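Local coordinates for GDP-L-fucose synthase (Campylobacter jejuni subsp. jejuni serotype O:2, PDB 7CXT), which binds NADPH and is a C4 reductase of GDP-6-OMe-4-keto-L-xylo-heptose, resembling GDP-L-fucose synthases that convert GDP-4-dehydro-6-deoxy-D-mannose to GDP-fucose, at residues F63-L68 against V105-G110; I161-N166 against I275-G280; N167-K172 against R181-L186. All blocks are in the same frame, centred on the assembly; numbering follows the deposited sequence.

Contact 1: residues F63-L68 against V105-G110. With NDP (NADPH dihydro-nicotinamide-adenine-dinucleotide phosphate), chain C.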
loop_
_atom_site.group_PDB
_atom_site.type_symbol
_atom_site.label_atom_id
_atom_site.label_comp_id
_atom_site.label_asym_id
_atom_site.label_seq_id
_atom_site.Cartn_x
_atom_site.Cartn_y
_atom_site.Cartn_z
ATOM N N PHE A 63 7.274 -7.867 17.261
ATOM C CA PHE A 63 7.699 -8.657 16.101
ATOM C C PHE A 63 6.429 -9.016 15.346
ATOM O O PHE A 63 5.651 -9.851 15.822
ATOM C CB PHE A 63 8.430 -9.942 16.502
ATOM C CG PHE A 63 9.806 -9.735 17.044
ATOM C CD1 PHE A 63 10.903 -9.669 16.186
ATOM C CD2 PHE A 63 10.017 -9.656 18.412
ATOM C CE1 PHE A 63 12.178 -9.488 16.699
ATOM C CE2 PHE A 63 11.288 -9.486 18.928
ATOM C CZ PHE A 63 12.368 -9.411 18.071
ATOM N N LEU A 64 6.226 -8.418 14.166
ATOM C CA LEU A 64 4.952 -8.549 13.429
ATOM C C LEU A 64 5.094 -9.640 12.368
ATOM O O LEU A 64 5.464 -9.369 11.227
ATOM C CB LEU A 64 4.540 -7.216 12.792
ATOM C CG LEU A 64 3.349 -7.177 11.813
ATOM C CD1 LEU A 64 2.069 -7.796 12.429
ATOM C CD2 LEU A 64 3.073 -5.760 11.358
ATOM N N THR A 65 4.769 -10.881 12.737
ATOM C CA THR A 65 4.867 -11.991 11.798
ATOM C C THR A 65 3.543 -12.383 11.160
ATOM O O THR A 65 3.559 -13.154 10.196
ATOM C CB THR A 65 5.475 -13.244 12.472
ATOM O OG1 THR A 65 4.484 -13.918 13.262
ATOM C CG2 THR A 65 6.652 -12.870 13.362
ATOM N N ALA A 66 2.405 -11.896 11.663
ATOM C CA ALA A 66 1.121 -12.363 11.158
ATOM C C ALA A 66 0.869 -11.893 9.728
ATOM O O ALA A 66 1.089 -10.725 9.393
ATOM C CB ALA A 66 -0.010 -11.885 12.063
ATOM N N VAL A 67 0.323 -12.787 8.906
ATOM C CA VAL A 67 0.166 -12.530 7.475
ATOM C C VAL A 67 -0.916 -13.461 6.965
ATOM O O VAL A 67 -1.125 -14.547 7.513
ATOM C CB VAL A 67 1.507 -12.755 6.720
ATOM C CG1 VAL A 67 1.944 -14.230 6.853
ATOM C CG2 VAL A 67 1.414 -12.401 5.231
ATOM N N LEU A 68 -1.606 -13.037 5.900
ATOM C CA LEU A 68 -2.315 -13.984 5.062
ATOM C C LEU A 68 -1.432 -14.200 3.845
ATOM O O LEU A 68 -1.297 -13.281 3.019
ATOM C CB LEU A 68 -3.689 -13.443 4.650
ATOM C CG LEU A 68 -4.372 -14.126 3.457
ATOM C CD1 LEU A 68 -4.588 -15.625 3.716
ATOM C CD2 LEU A 68 -5.693 -13.447 3.132
ATOM N N VAL A 105 9.639 -4.805 14.430
ATOM C CA VAL A 105 10.208 -5.462 13.264
ATOM C C VAL A 105 9.077 -6.030 12.439
ATOM O O VAL A 105 8.256 -6.801 12.945
ATOM C CB VAL A 105 11.211 -6.568 13.640
ATOM C CG1 VAL A 105 11.496 -7.419 12.409
ATOM C CG2 VAL A 105 12.494 -5.946 14.139
ATOM N N PHE A 106 9.047 -5.658 11.170
ATOM C CA PHE A 106 8.048 -6.128 10.233
ATOM C C PHE A 106 8.743 -6.975 9.183
ATOM O O PHE A 106 9.881 -6.687 8.799
ATOM C CB PHE A 106 7.307 -4.932 9.599
ATOM C CG PHE A 106 6.444 -5.300 8.437
ATOM C CD1 PHE A 106 5.430 -6.242 8.577
ATOM C CD2 PHE A 106 6.640 -4.703 7.199
ATOM C CE1 PHE A 106 4.638 -6.594 7.492
ATOM C CE2 PHE A 106 5.847 -5.028 6.113
ATOM C CZ PHE A 106 4.824 -5.972 6.264
ATOM N N PHE A 107 8.088 -8.036 8.730
ATOM C CA PHE A 107 8.719 -8.924 7.762
ATOM C C PHE A 107 8.117 -8.703 6.383
ATOM O O PHE A 107 6.892 -8.769 6.205
ATOM C CB PHE A 107 8.608 -10.376 8.206
ATOM C CG PHE A 107 9.396 -10.659 9.445
ATOM C CD1 PHE A 107 10.743 -10.994 9.367
ATOM C CD2 PHE A 107 8.815 -10.530 10.685
ATOM C CE1 PHE A 107 11.483 -11.228 10.515
ATOM C CE2 PHE A 107 9.547 -10.766 11.841
ATOM C CZ PHE A 107 10.890 -11.108 11.755
ATOM N N GLY A 108 8.989 -8.388 5.419
ATOM C CA GLY A 108 8.591 -8.216 4.041
ATOM C C GLY A 108 8.717 -9.499 3.255
ATOM O O GLY A 108 9.105 -10.548 3.766
ATOM N N SER A 109 8.437 -9.395 1.966
ATOM C CA SER A 109 8.452 -10.543 1.077
ATOM C C SER A 109 9.150 -10.174 -0.215
ATOM O O SER A 109 9.032 -9.045 -0.689
ATOM C CB SER A 109 7.024 -11.030 0.749
ATOM O OG SER A 109 7.039 -11.967 -0.322
ATOM N N GLY A 110 9.822 -11.160 -0.816
ATOM C CA GLY A 110 10.454 -10.946 -2.104
ATOM C C GLY A 110 9.466 -10.645 -3.211
ATOM O O GLY A 110 9.857 -10.115 -4.254
HETATM P PA NDP C . 2.564 -18.192 8.750
HETATM O O1A NDP C . 1.510 -18.086 7.704
HETATM O O2A NDP C . 3.364 -19.455 8.925
HETATM O O5B NDP C . 1.884 -17.859 10.208
HETATM C C5B NDP C . 1.217 -16.655 10.056
HETATM C C4B NDP C . 0.515 -16.390 11.404
HETATM O O4B NDP C . -0.333 -15.251 11.304
HETATM C C3B NDP C . -0.349 -17.635 11.744
HETATM O O3B NDP C . -0.106 -18.036 13.068
HETATM C C2B NDP C . -1.789 -17.063 11.629
HETATM O O2B NDP C . -2.619 -17.525 12.539
HETATM C C1B NDP C . -1.509 -15.572 11.980
HETATM N N9A NDP C . -2.573 -14.719 11.484
HETATM C C8A NDP C . -2.994 -14.522 10.143
HETATM N N7A NDP C . -4.009 -13.668 10.040
HETATM C C5A NDP C . -4.279 -13.288 11.396
HETATM C C6A NDP C . -5.224 -12.421 11.964
HETATM N N6A NDP C . -6.157 -11.731 11.199
HETATM N N1A NDP C . -5.263 -12.216 13.293
HETATM C C2A NDP C . -4.339 -12.923 14.037
HETATM N N3A NDP C . -3.389 -13.769 13.658
HETATM C C4A NDP C . -3.388 -13.941 12.289
HETATM O O3 NDP C . 3.504 -16.876 8.403
HETATM P PN NDP C . 5.082 -17.202 8.346
HETATM O O1N NDP C . 5.352 -18.062 7.172
HETATM O O2N NDP C . 5.799 -17.362 9.669
HETATM O O5D NDP C . 5.757 -15.697 7.745
HETATM C C5D NDP C . 5.769 -14.726 8.710
HETATM C C4D NDP C . 6.258 -13.448 8.041
HETATM O O4D NDP C . 7.319 -13.784 7.101
HETATM C C3D NDP C . 5.093 -12.844 7.166
HETATM O O3D NDP C . 5.204 -11.465 7.180
HETATM C C2D NDP C . 5.409 -13.386 5.764
HETATM O O2D NDP C . 4.956 -12.559 4.724
HETATM C C1D NDP C . 6.947 -13.299 5.813
HETATM N N1N NDP C . 7.510 -14.160 4.776
HETATM C C2N NDP C . 7.465 -15.555 4.875
HETATM C C3N NDP C . 7.744 -16.312 3.752
HETATM C C7N NDP C . 7.689 -17.772 3.826
HETATM O O7N NDP C . 8.094 -18.529 2.923
HETATM N N7N NDP C . 7.124 -18.340 4.962
HETATM C C4N NDP C . 8.077 -15.701 2.454
HETATM C C5N NDP C . 8.348 -14.258 2.558
HETATM C C6N NDP C . 8.073 -13.566 3.662
HETATM P P2B NDP C . -3.550 -19.011 12.077
HETATM O O1X NDP C . -2.411 -19.977 12.053
HETATM O O2X NDP C . -4.505 -19.073 13.274
HETATM O O3X NDP C . -4.105 -18.551 10.761
#

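Contact 2: residues I161-N166 against I275-G280. With NDP (NADPH dihydro-nicotinamide-adenine-dinucleotide phosphate), chain C.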
loop_
_atom_site.group_PDB
_atom_site.type_symbol
_atom_site.label_atom_id
_atom_site.label_comp_id
_atom_site.label_asym_id
_atom_site.label_seq_id
_atom_site.Cartn_x
_atom_site.Cartn_y
_atom_site.Cartn_z
ATOM N N ILE A 161 11.359 -1.273 11.599
ATOM C CA ILE A 161 12.314 -1.796 10.623
ATOM C C ILE A 161 11.685 -2.952 9.839
ATOM O O ILE A 161 11.159 -3.905 10.430
ATOM C CB ILE A 161 13.617 -2.267 11.302
ATOM C CG1 ILE A 161 14.174 -1.209 12.265
ATOM C CG2 ILE A 161 14.650 -2.621 10.268
ATOM C CD1 ILE A 161 14.363 0.163 11.653
ATOM N N THR A 162 11.818 -2.910 8.518
ATOM C CA THR A 162 11.329 -3.973 7.649
ATOM C C THR A 162 12.480 -4.863 7.207
ATOM O O THR A 162 13.484 -4.375 6.673
ATOM C CB THR A 162 10.618 -3.385 6.426
ATOM O OG1 THR A 162 9.488 -2.626 6.868
ATOM C CG2 THR A 162 10.146 -4.498 5.475
ATOM N N LEU A 163 12.326 -6.163 7.421
ATOM C CA LEU A 163 13.277 -7.166 6.966
ATOM C C LEU A 163 12.581 -8.015 5.915
ATOM O O LEU A 163 11.497 -8.559 6.171
ATOM C CB LEU A 163 13.766 -8.042 8.128
ATOM C CG LEU A 163 14.328 -7.278 9.332
ATOM C CD1 LEU A 163 14.759 -8.229 10.469
ATOM C CD2 LEU A 163 15.499 -6.403 8.892
ATOM N N VAL A 164 13.181 -8.117 4.733
ATOM C CA VAL A 164 12.532 -8.744 3.584
ATOM C C VAL A 164 13.186 -10.089 3.311
ATOM O O VAL A 164 14.411 -10.165 3.148
ATOM C CB VAL A 164 12.611 -7.838 2.342
ATOM C CG1 VAL A 164 11.722 -8.387 1.238
ATOM C CG2 VAL A 164 12.238 -6.407 2.725
ATOM N N LEU A 165 12.371 -11.141 3.204
ATOM C CA LEU A 165 12.902 -12.480 2.967
ATOM C C LEU A 165 12.144 -13.167 1.839
ATOM O O LEU A 165 11.048 -12.740 1.451
ATOM C CB LEU A 165 12.836 -13.360 4.217
ATOM C CG LEU A 165 11.410 -13.633 4.708
ATOM C CD1 LEU A 165 11.331 -15.034 5.279
ATOM C CD2 LEU A 165 10.996 -12.605 5.757
ATOM N N ASN A 166 12.751 -14.243 1.305
ATOM C CA ASN A 166 12.141 -14.993 0.205
ATOM C C ASN A 166 11.384 -16.242 0.656
ATOM O O ASN A 166 10.155 -16.212 0.716
ATOM C CB ASN A 166 13.190 -15.345 -0.844
ATOM C CG ASN A 166 13.443 -14.190 -1.795
ATOM O OD1 ASN A 166 12.499 -13.502 -2.205
ATOM N ND2 ASN A 166 14.709 -13.929 -2.101
ATOM N N ILE A 275 15.480 -3.770 4.786
ATOM C CA ILE A 275 16.714 -4.545 4.729
ATOM C C ILE A 275 16.378 -5.952 4.261
ATOM O O ILE A 275 15.473 -6.589 4.808
ATOM C CB ILE A 275 17.420 -4.589 6.100
ATOM C CG1 ILE A 275 17.376 -3.222 6.796
ATOM C CG2 ILE A 275 18.864 -5.083 5.941
ATOM C CD1 ILE A 275 17.809 -3.294 8.293
ATOM N N ASN A 276 17.077 -6.424 3.228
ATOM C CA ASN A 276 16.939 -7.815 2.825
ATOM C C ASN A 276 17.639 -8.711 3.825
ATOM O O ASN A 276 18.720 -8.379 4.321
ATOM C CB ASN A 276 17.541 -8.049 1.443
ATOM C CG ASN A 276 16.825 -7.302 0.360
ATOM O OD1 ASN A 276 15.608 -7.074 0.431
ATOM N ND2 ASN A 276 17.564 -6.947 -0.689
ATOM N N ILE A 277 17.044 -9.874 4.084
ATOM C CA ILE A 277 17.654 -10.897 4.914
ATOM C C ILE A 277 17.573 -12.201 4.141
ATOM O O ILE A 277 16.737 -12.374 3.251
ATOM C CB ILE A 277 16.987 -11.029 6.310
ATOM C CG1 ILE A 277 15.516 -11.473 6.195
ATOM C CG2 ILE A 277 17.133 -9.740 7.101
ATOM C CD1 ILE A 277 14.842 -11.765 7.572
ATOM N N GLY A 278 18.460 -13.117 4.486
ATOM C CA GLY A 278 18.521 -14.396 3.810
ATOM C C GLY A 278 19.910 -14.975 3.988
ATOM O O GLY A 278 20.683 -14.529 4.828
ATOM N N THR A 279 20.200 -15.992 3.187
ATOM C CA THR A 279 21.512 -16.607 3.226
ATOM C C THR A 279 22.403 -16.186 2.066
ATOM O O THR A 279 23.582 -16.546 2.056
ATOM C CB THR A 279 21.383 -18.131 3.245
ATOM O OG1 THR A 279 20.777 -18.576 2.029
ATOM C CG2 THR A 279 20.540 -18.577 4.421
ATOM N N GLY A 280 21.866 -15.472 1.078
ATOM C CA GLY A 280 22.655 -14.926 -0.008
ATOM C C GLY A 280 22.990 -15.907 -1.108
ATOM O O GLY A 280 23.641 -15.523 -2.087
HETATM P PA NDP C . 2.564 -18.192 8.750
HETATM O O1A NDP C . 1.510 -18.086 7.704
HETATM O O2A NDP C . 3.364 -19.455 8.925
HETATM O O5B NDP C . 1.884 -17.859 10.208
HETATM C C5B NDP C . 1.217 -16.655 10.056
HETATM C C4B NDP C . 0.515 -16.390 11.404
HETATM O O4B NDP C . -0.333 -15.251 11.304
HETATM C C3B NDP C . -0.349 -17.635 11.744
HETATM O O3B NDP C . -0.106 -18.036 13.068
HETATM C C2B NDP C . -1.789 -17.063 11.629
HETATM O O2B NDP C . -2.619 -17.525 12.539
HETATM C C1B NDP C . -1.509 -15.572 11.980
HETATM N N9A NDP C . -2.573 -14.719 11.484
HETATM C C8A NDP C . -2.994 -14.522 10.143
HETATM N N7A NDP C . -4.009 -13.668 10.040
HETATM C C5A NDP C . -4.279 -13.288 11.396
HETATM C C6A NDP C . -5.224 -12.421 11.964
HETATM N N6A NDP C . -6.157 -11.731 11.199
HETATM N N1A NDP C . -5.263 -12.216 13.293
HETATM C C2A NDP C . -4.339 -12.923 14.037
HETATM N N3A NDP C . -3.389 -13.769 13.658
HETATM C C4A NDP C . -3.388 -13.941 12.289
HETATM O O3 NDP C . 3.504 -16.876 8.403
HETATM P PN NDP C . 5.082 -17.202 8.346
HETATM O O1N NDP C . 5.352 -18.062 7.172
HETATM O O2N NDP C . 5.799 -17.362 9.669
HETATM O O5D NDP C . 5.757 -15.697 7.745
HETATM C C5D NDP C . 5.769 -14.726 8.710
HETATM C C4D NDP C . 6.258 -13.448 8.041
HETATM O O4D NDP C . 7.319 -13.784 7.101
HETATM C C3D NDP C . 5.093 -12.844 7.166
HETATM O O3D NDP C . 5.204 -11.465 7.180
HETATM C C2D NDP C . 5.409 -13.386 5.764
HETATM O O2D NDP C . 4.956 -12.559 4.724
HETATM C C1D NDP C . 6.947 -13.299 5.813
HETATM N N1N NDP C . 7.510 -14.160 4.776
HETATM C C2N NDP C . 7.465 -15.555 4.875
HETATM C C3N NDP C . 7.744 -16.312 3.752
HETATM C C7N NDP C . 7.689 -17.772 3.826
HETATM O O7N NDP C . 8.094 -18.529 2.923
HETATM N N7N NDP C . 7.124 -18.340 4.962
HETATM C C4N NDP C . 8.077 -15.701 2.454
HETATM C C5N NDP C . 8.348 -14.258 2.558
HETATM C C6N NDP C . 8.073 -13.566 3.662
HETATM P P2B NDP C . -3.550 -19.011 12.077
HETATM O O1X NDP C . -2.411 -19.977 12.053
HETATM O O2X NDP C . -4.505 -19.073 13.274
HETATM O O3X NDP C . -4.105 -18.551 10.761
HETATM O O HOH W 1 15.780 -14.347 1.915
#

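Contact 3: residues N167-K172 against R181-L186. With NDP (NADPH dihydro-nicotinamide-adenine-dinucleotide phosphate), chain C.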
loop_
_atom_site.group_PDB
_atom_site.type_symbol
_atom_site.label_atom_id
_atom_site.label_comp_id
_atom_site.label_asym_id
_atom_site.label_seq_id
_atom_site.Cartn_x
_atom_site.Cartn_y
_atom_site.Cartn_z
ATOM N N ASN A 167 12.059 -17.351 0.925
ATOM C CA ASN A 167 11.392 -18.579 1.355
ATOM C C ASN A 167 11.831 -18.919 2.768
ATOM O O ASN A 167 13.029 -18.932 3.064
ATOM C CB ASN A 167 11.703 -19.776 0.449
ATOM C CG ASN A 167 11.193 -19.595 -0.957
ATOM O OD1 ASN A 167 11.946 -19.216 -1.865
ATOM N ND2 ASN A 167 9.920 -19.857 -1.152
ATOM N N LEU A 168 10.863 -19.200 3.626
ATOM C CA LEU A 168 11.108 -19.576 5.008
ATOM C C LEU A 168 10.963 -21.084 5.168
ATOM O O LEU A 168 10.141 -21.724 4.512
ATOM C CB LEU A 168 10.118 -18.870 5.940
ATOM C CG LEU A 168 10.489 -18.282 7.303
ATOM C CD1 LEU A 168 9.296 -18.406 8.254
ATOM C CD2 LEU A 168 11.759 -18.854 7.915
ATOM N N TYR A 169 11.763 -21.642 6.067
ATOM C CA TYR A 169 11.540 -22.987 6.566
ATOM C C TYR A 169 12.089 -23.005 7.983
ATOM O O TYR A 169 12.752 -22.061 8.423
ATOM C CB TYR A 169 12.197 -24.057 5.675
ATOM C CG TYR A 169 13.703 -24.123 5.783
ATOM C CD1 TYR A 169 14.504 -23.139 5.225
ATOM C CD2 TYR A 169 14.331 -25.191 6.427
ATOM C CE1 TYR A 169 15.885 -23.200 5.307
ATOM C CE2 TYR A 169 15.712 -25.254 6.517
ATOM C CZ TYR A 169 16.480 -24.259 5.965
ATOM O OH TYR A 169 17.845 -24.326 6.077
ATOM N N GLY A 170 11.799 -24.062 8.712
ATOM C CA GLY A 170 12.273 -24.038 10.081
ATOM C C GLY A 170 12.111 -25.378 10.738
ATOM O O GLY A 170 11.509 -26.301 10.184
ATOM N N THR A 171 12.653 -25.461 11.953
ATOM C CA THR A 171 12.627 -26.728 12.661
ATOM C C THR A 171 11.192 -27.166 12.916
ATOM O O THR A 171 10.873 -28.351 12.778
ATOM C CB THR A 171 13.421 -26.619 13.968
ATOM O OG1 THR A 171 14.793 -26.348 13.670
ATOM C CG2 THR A 171 13.340 -27.908 14.765
ATOM N N LYS A 172 10.296 -26.210 13.186
ATOM C CA LYS A 172 8.895 -26.525 13.459
ATOM C C LYS A 172 7.957 -25.802 12.498
ATOM O O LYS A 172 7.056 -25.073 12.930
ATOM C CB LYS A 172 8.532 -26.158 14.905
ATOM C CG LYS A 172 9.526 -26.637 15.950
ATOM C CD LYS A 172 9.012 -26.395 17.368
ATOM C CE LYS A 172 10.126 -26.559 18.399
ATOM N NZ LYS A 172 10.837 -27.862 18.295
ATOM N N ARG A 181 3.949 -24.452 1.751
ATOM C CA ARG A 181 5.264 -23.826 1.730
ATOM C C ARG A 181 6.284 -24.766 1.096
ATOM O O ARG A 181 6.272 -25.975 1.337
ATOM C CB ARG A 181 5.680 -23.410 3.138
ATOM C CG ARG A 181 5.298 -21.959 3.425
ATOM C CD ARG A 181 5.945 -21.401 4.679
ATOM N NE ARG A 181 5.194 -21.743 5.885
ATOM C CZ ARG A 181 4.156 -21.048 6.339
ATOM N NH1 ARG A 181 3.530 -21.430 7.444
ATOM N NH2 ARG A 181 3.739 -19.971 5.685
ATOM N N VAL A 182 7.185 -24.195 0.292
ATOM C CA VAL A 182 7.964 -24.988 -0.661
ATOM C C VAL A 182 8.793 -26.052 0.058
ATOM O O VAL A 182 8.621 -27.257 -0.165
ATOM C CB VAL A 182 8.858 -24.071 -1.515
ATOM C CG1 VAL A 182 9.805 -24.894 -2.383
ATOM C CG2 VAL A 182 7.996 -23.136 -2.365
ATOM N N LEU A 183 9.745 -25.620 0.883
ATOM C CA LEU A 183 10.670 -26.581 1.481
ATOM C C LEU A 183 9.980 -27.560 2.431
ATOM O O LEU A 183 10.224 -28.774 2.301
ATOM C CB LEU A 183 11.846 -25.838 2.134
ATOM C CG LEU A 183 13.103 -26.668 2.432
ATOM C CD1 LEU A 183 13.295 -27.784 1.407
ATOM C CD2 LEU A 183 14.355 -25.788 2.474
ATOM N N PRO A 184 9.142 -27.140 3.389
ATOM C CA PRO A 184 8.474 -28.150 4.224
ATOM C C PRO A 184 7.650 -29.152 3.428
ATOM O O PRO A 184 7.646 -30.351 3.748
ATOM C CB PRO A 184 7.600 -27.303 5.159
ATOM C CG PRO A 184 8.337 -26.010 5.274
ATOM C CD PRO A 184 8.963 -25.779 3.933
ATOM N N ALA A 185 6.997 -28.702 2.360
ATOM C CA ALA A 185 6.158 -29.616 1.592
ATOM C C ALA A 185 7.006 -30.613 0.813
ATOM O O ALA A 185 6.678 -31.805 0.757
ATOM C CB ALA A 185 5.241 -28.832 0.655
ATOM N N LEU A 186 8.121 -30.151 0.235
ATOM C CA LEU A 186 9.032 -31.079 -0.430
ATOM C C LEU A 186 9.544 -32.125 0.551
ATOM O O LEU A 186 9.652 -33.313 0.214
ATOM C CB LEU A 186 10.216 -30.318 -1.029
ATOM C CG LEU A 186 10.470 -30.183 -2.531
ATOM C CD1 LEU A 186 11.919 -29.745 -2.727
ATOM C CD2 LEU A 186 10.184 -31.463 -3.269
HETATM P PA NDP C . 2.564 -18.192 8.750
HETATM O O1A NDP C . 1.510 -18.086 7.704
HETATM O O2A NDP C . 3.364 -19.455 8.925
HETATM O O5B NDP C . 1.884 -17.859 10.208
HETATM C C5B NDP C . 1.217 -16.655 10.056
HETATM C C4B NDP C . 0.515 -16.390 11.404
HETATM O O4B NDP C . -0.333 -15.251 11.304
HETATM C C3B NDP C . -0.349 -17.635 11.744
HETATM O O3B NDP C . -0.106 -18.036 13.068
HETATM C C2B NDP C . -1.789 -17.063 11.629
HETATM O O2B NDP C . -2.619 -17.525 12.539
HETATM C C1B NDP C . -1.509 -15.572 11.980
HETATM N N9A NDP C . -2.573 -14.719 11.484
HETATM C C8A NDP C . -2.994 -14.522 10.143
HETATM N N7A NDP C . -4.009 -13.668 10.040
HETATM C C5A NDP C . -4.279 -13.288 11.396
HETATM C C6A NDP C . -5.224 -12.421 11.964
HETATM N N6A NDP C . -6.157 -11.731 11.199
HETATM N N1A NDP C . -5.263 -12.216 13.293
HETATM C C2A NDP C . -4.339 -12.923 14.037
HETATM N N3A NDP C . -3.389 -13.769 13.658
HETATM C C4A NDP C . -3.388 -13.941 12.289
HETATM O O3 NDP C . 3.504 -16.876 8.403
HETATM P PN NDP C . 5.082 -17.202 8.346
HETATM O O1N NDP C . 5.352 -18.062 7.172
HETATM O O2N NDP C . 5.799 -17.362 9.669
HETATM O O5D NDP C . 5.757 -15.697 7.745
HETATM C C5D NDP C . 5.769 -14.726 8.710
HETATM C C4D NDP C . 6.258 -13.448 8.041
HETATM O O4D NDP C . 7.319 -13.784 7.101
HETATM C C3D NDP C . 5.093 -12.844 7.166
HETATM O O3D NDP C . 5.204 -11.465 7.180
HETATM C C2D NDP C . 5.409 -13.386 5.764
HETATM O O2D NDP C . 4.956 -12.559 4.724
HETATM C C1D NDP C . 6.947 -13.299 5.813
HETATM N N1N NDP C . 7.510 -14.160 4.776
HETATM C C2N NDP C . 7.465 -15.555 4.875
HETATM C C3N NDP C . 7.744 -16.312 3.752
HETATM C C7N NDP C . 7.689 -17.772 3.826
HETATM O O7N NDP C . 8.094 -18.529 2.923
HETATM N N7N NDP C . 7.124 -18.340 4.962
HETATM C C4N NDP C . 8.077 -15.701 2.454
HETATM C C5N NDP C . 8.348 -14.258 2.558
HETATM C C6N NDP C . 8.073 -13.566 3.662
HETATM P P2B NDP C . -3.550 -19.011 12.077
HETATM O O1X NDP C . -2.411 -19.977 12.053
HETATM O O2X NDP C . -4.505 -19.073 13.274
HETATM O O3X NDP C . -4.105 -18.551 10.761
HETATM O O HOH W 2 9.928 -23.139 1.882
#

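Contact 1: residues F63-L68 against V105-G110
Leu64 and Val105 join two neighbouring parallel strands of the Rossmann sheet, the two strands of a beta-alpha-beta unit in which helix 78-98 makes the crossover. Between the two segments one nearly straight hydrogen bond, Leu64 N to Val105 O at 2.9 Å with an N-H...O angle of 176°, joins the backbones, and the closest CA pairs set Phe63 beside Val105 and Leu64 beside Phe106. Side chains alternate between the two faces. On one face Phe63 and Val105 lie alongside each other, with ring atom CD1 of Phe63 at 4.0 Å from CB of Val105, beneath Ala252 and Met256 of helix 245-258. On the other, Leu64 and Phe106 run in the same direction, and methyl CD2 of Leu64 comes to 3.7 Å from CD1 of Phe106. Phe107 reaches back across the widening gap. Its CG stands anti to the carbonyl carbon (chi1 -67°), which brings the ring edge to the other strand: Phe107 CD2 lies 3.6 Å from Leu64 O, in the ring plane. Methyl CG2 of Thr65 is 3.9 Å from Phe107 CE2. The hydroxyl of Thr65 is held by Ala12 O on the next strand. Beyond this point the chains diverge, with no contact between Ala66-Leu68 and Gly108-Gly110, and NADPH runs past both strand ends. Val67 CG1 packs at 3.5 Å from ribose carbon C3D of the cofactor, whose O3D donates a weak hydrogen bond to Phe107 O, a carbonyl that Lys142 NZ also reaches. Ser109, predicted to matter for catalysis, has CB at 3.9 Å from nicotinamide carbon C5N. A dinucleotide lying across the C-terminal ends of parallel strands joined by helices is characteristic of the Rossmann fold.

Contact 2: residues I161-N166 against I275-G280
At one margin of the parallel Rossmann sheet, Leu163 and Val164 of strand 160-165 pair with Ile275 and Asn276, a short strand that is the outermost within this chain. Three backbone hydrogen bonds fix the register. Ile275 grips both sides of Leu163, its N donating to Thr162 O and its O accepting from Val164 N, both at 2.8 Å; then Ile277 N donates to Val164 O at an N-H...O angle of 171°. That sequence, one residue bracketing its neighbour, is the parallel pattern. One face is aliphatic. Leu163 and Ile275 point the same way, with CD2 of the leucine 3.8 Å from CB of the isoleucine. The branches of Ile277 straddle two neighbours: CG1, set between backbone N and carbonyl carbon (chi1 63°), meets CB of Leu165 at 3.8 Å, and CG2 meets CB of Leu163 at 3.9 Å. Helix 245-258 packs on this face through Thr255, Val251 and Leu248. The opposite face is more polar: Asn276 lays OD1 alongside Val164, 3.6 Å from its CB, and that oxygen is hydrogen-bonded to the hydroxyl of Tyr113. Where direct pairing stops, a water takes over, donating to Ile277 O and accepting from Asn166 N at 3.1 Å. Leu165 ends the strand against the cofactor, its CG 3.5 Å from nicotinamide carbon C6N. The arrangement is the border strand pair of the Rossmann sheet in an extended short-chain dehydrogenase/reductase, here with Leu165 packed on the nicotinamide.

Contact 3: residues N167-K172 against R181-L186
Tyr169 and Leu183 form the tight part of this strand-to-helix contact. Methyl CD2 of Leu183 sits over one face of the phenol ring, 3.8 Å from its centroid and 14° off the normal, a CH-pi contact. The tyrosine CG stands between its backbone N and carbonyl carbon (chi1 73°), which turns the ring flat beneath that methyl, and CB of Tyr169 meets Pro184 CD at 4.1 Å. Leu333 of helix 333-345 touches both Tyr169 and Leu183, and His244 meets the tyrosine ring edge-to-face, so this end is buried. The other end is looser. Val182 and Asn167, both partly exposed, cross obliquely in loose contact. No direct hydrogen bond joins the segments. Between the two ends a water does so instead, donating to Leu168 O and accepting from Leu183 N at 2.7 Å, satisfying one of the backbone amides in the first turn of helix 182-197. The axes of strand and helix are 7.8 Å apart and inclined at 48°. Both segments also hold NADPH. Leu168 N donates to the carboxamide oxygen O7N at 2.9 Å, which probably limits rotation of the carboxamide. Arg181, at the N-cap position, extends its guanidinium toward the pyrophosphate, with NH2 2.9 Å from O1N, although the side chain is poorly ordered. The segments thus place a strand amide at the carboxamide and a helix N-cap arginine near the pyrophosphate, one side of the NADPH pocket of this Rossmann-type enzyme.

Overall arrangement
All three contacts are largely buried and touch the same NADPH, but only contacts 1 and 2 belong to one sheet. They meet through strands 103-109 and 160-165, where Phe106 N and Gly108 N approach Ile161 O and Leu163 O within probable hydrogen-bonding distance. Both rest on parallel backbone pairing, with aromatic and aliphatic side chains in contact 1 and aliphatic ones plus Asn276 in contact 2. Contact 3 lies in the chain between the two segments of contact 2, their centres about 17 Å apart; it joins a strand of another, mixed sheet to helix 182-197 through a methyl over a ring and water. Contact 1 runs beside both riboses, contact 2 meets the nicotinamide ring, and contact 3 reaches carboxamide and pyrophosphate.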